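Local coordinates for prepilin (Salmonella typhi, PDB 3FHV), which is the structural subunit of type IVb pili and probably mediates adhesion of the bacterium to host cells through binding to CFTR, at residues Val102-Ser105 with Thr106-Arg110. Residues are numbered along the deposited sequence; the frame is centred on the assembly and turned at random.
Sequences VSIS and TGMSR
Val102 O takes two hydrogen bonds from one residue, Thr106. Thr106 OG1 donates to Val102 O at 2.8 Å, and Thr106 N reaches the same oxygen at 3.2 Å. This is the i to i-4 pattern of an alpha-helix, here helix 98-111 of the pilin globular domain, doubled by a threonine hydroxyl that folds back on its own helix. The hydroxyl gets there because OG1 sits between the backbone N and the carbonyl carbon (chi1 58°). It meets the acceptor only 18° off the carbonyl plane; the amide is tilted further, by 33°. The hydroxyl thus finds its acceptor within the helix. On this face Thr106 and Val102 touch Ala134 of helix 131-137, and Val102 also touches Cys138, which forms a disulfide with Cys101.

Gly107, Met108 and Ser109 continue the same i to i-4 series, to Ser103, Ile104 and Ser105, with Met108 N to Ile104 O at 2.9 Å. Ser103 OG and Ser105 OG also bond back, to Ala100 O and Cys101 O, whereas Ser109 OG leaves the helix for Val129 N and Ala127 O.

A different face is apolar. Ile104 and Met108, one turn apart, run alongside each other in one direction and meet Phe152 of strand 148-154 as well as helix 8-25. Met108 CG, set beside its own backbone N, packs 4.2 Å from Ile104 CG2.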
ATOM      1  N   VAL A 102      -9.189  10.404 -18.483  1.00 10.74           N
ATOM      2  CA  VAL A 102      -8.562   9.692 -19.589  1.00  9.52           C
ATOM      3  C   VAL A 102      -7.346   8.890 -19.146  1.00  9.89           C
ATOM      4  O   VAL A 102      -7.199   7.721 -19.503  1.00  7.60           O
ATOM      5  CB  VAL A 102      -8.125  10.657 -20.704  1.00  9.24           C
ATOM      6  CG1 VAL A 102      -7.369   9.886 -21.787  1.00 10.89           C
ATOM      7  CG2 VAL A 102      -9.352  11.345 -21.301  1.00  9.97           C
ATOM      8  N   SER A 103      -6.471   9.519 -18.370  1.00  9.82           N
ATOM      9  CA  SER A 103      -5.267   8.838 -17.906  1.00 10.64           C
ATOM     10  C   SER A 103      -5.562   7.716 -16.908  1.00  9.43           C
ATOM     11  O   SER A 103      -4.929   6.668 -16.947  1.00  6.97           O
ATOM     12  CB  SER A 103      -4.307   9.844 -17.271  1.00 12.31           C
ATOM     13  OG  SER A 103      -4.880  10.397 -16.106  1.00 19.25           O
ATOM     14  N   ILE A 104      -6.513   7.940 -16.011  1.00  8.17           N
ATOM     15  CA  ILE A 104      -6.852   6.929 -15.024  1.00  8.32           C
ATOM     16  C   ILE A 104      -7.579   5.731 -15.639  1.00  7.91           C
ATOM     17  O   ILE A 104      -7.249   4.577 -15.343  1.00  5.20           O
ATOM     18  CB  ILE A 104      -7.722   7.523 -13.903  1.00  8.43           C
ATOM     19  CG1 ILE A 104      -6.934   8.612 -13.157  1.00  9.01           C
ATOM     20  CG2 ILE A 104      -8.148   6.424 -12.933  1.00  7.67           C
ATOM     21  CD1 ILE A 104      -7.800   9.450 -12.214  1.00  9.46           C
ATOM     22  N   SER A 105      -8.564   5.994 -16.492  1.00  6.93           N
ATOM     23  CA  SER A 105      -9.302   4.898 -17.099  1.00  8.33           C
ATOM     24  C   SER A 105      -8.385   4.040 -17.969  1.00  9.01           C
ATOM     25  O   SER A 105      -8.433   2.811 -17.895  1.00  8.33           O
ATOM     26  CB  SER A 105     -10.494   5.425 -17.921  1.00  9.01           C
ATOM     27  OG  SER A 105     -10.064   6.218 -19.009  1.00  8.74           O
ATOM     28  N   THR A 106      -7.537   4.670 -18.780  1.00  9.01           N
ATOM     29  CA  THR A 106      -6.640   3.889 -19.623  1.00  8.72           C
ATOM     30  C   THR A 106      -5.592   3.182 -18.777  1.00  7.68           C
ATOM     31  O   THR A 106      -5.217   2.044 -19.060  1.00  7.27           O
ATOM     32  CB  THR A 106      -5.951   4.753 -20.702  1.00  9.89           C
ATOM     33  OG1 THR A 106      -5.219   5.823 -20.088  1.00 11.14           O
ATOM     34  CG2 THR A 106      -6.998   5.330 -21.647  1.00  7.55           C
ATOM     35  N   GLY A 107      -5.131   3.850 -17.727  1.00  7.02           N
ATOM     36  CA  GLY A 107      -4.141   3.242 -16.852  1.00  7.86           C
ATOM     37  C   GLY A 107      -4.657   1.982 -16.173  1.00  7.04           C
ATOM     38  O   GLY A 107      -3.942   0.976 -16.084  1.00  5.82           O
ATOM     39  N   MET A 108      -5.899   2.028 -15.696  1.00  7.47           N
ATOM     40  CA  MET A 108      -6.501   0.877 -15.024  1.00  9.18           C
ATOM     41  C   MET A 108      -6.713  -0.253 -16.034  1.00  8.87           C
ATOM     42  O   MET A 108      -6.638  -1.432 -15.682  1.00  8.88           O
ATOM     43  CB  MET A 108      -7.839   1.263 -14.373  1.00  9.04           C
ATOM     44  CG  MET A 108      -7.732   2.269 -13.211  1.00  9.64           C
ATOM     45  SD  MET A 108      -6.760   1.712 -11.772  1.00 11.25           S
ATOM     46  CE  MET A 108      -7.868   0.492 -11.087  1.00  8.64           C
ATOM     47  N   SER A 109      -6.983   0.109 -17.285  1.00  9.43           N
ATOM     48  CA  SER A 109      -7.170  -0.891 -18.335  1.00  9.21           C
ATOM     49  C   SER A 109      -5.850  -1.629 -18.572  1.00 10.75           C
ATOM     50  O   SER A 109      -5.810  -2.859 -18.598  1.00 10.33           O
ATOM     51  CB  SER A 109      -7.605  -0.231 -19.645  1.00  9.67           C
ATOM     52  OG  SER A 109      -7.689  -1.195 -20.688  1.00  7.49           O
ATOM     53  N   ARG A 110      -4.772  -0.866 -18.737  1.00 10.81           N
ATOM     54  CA  ARG A 110      -3.447  -1.438 -18.982  1.00 14.03           C
ATOM     55  C   ARG A 110      -2.939  -2.233 -17.788  1.00 15.00           C
ATOM     56  O   ARG A 110      -2.306  -3.280 -17.951  1.00 15.90           O
ATOM     57  CB  ARG A 110      -2.442  -0.332 -19.314  1.00 16.99           C
ATOM     58  CG  ARG A 110      -2.798   0.473 -20.557  1.00 25.22           C
ATOM     59  CD  ARG A 110      -1.771   1.572 -20.832  1.00 34.51           C
ATOM     60  NE  ARG A 110      -2.263   2.505 -21.845  1.00 44.60           N
ATOM     61  CZ  ARG A 110      -1.618   3.595 -22.252  1.00 48.30           C
ATOM     62  NH1 ARG A 110      -0.435   3.910 -21.735  1.00 50.96           N
ATOM     63  NH2 ARG A 110      -2.158   4.371 -23.186  1.00 50.94           N
TER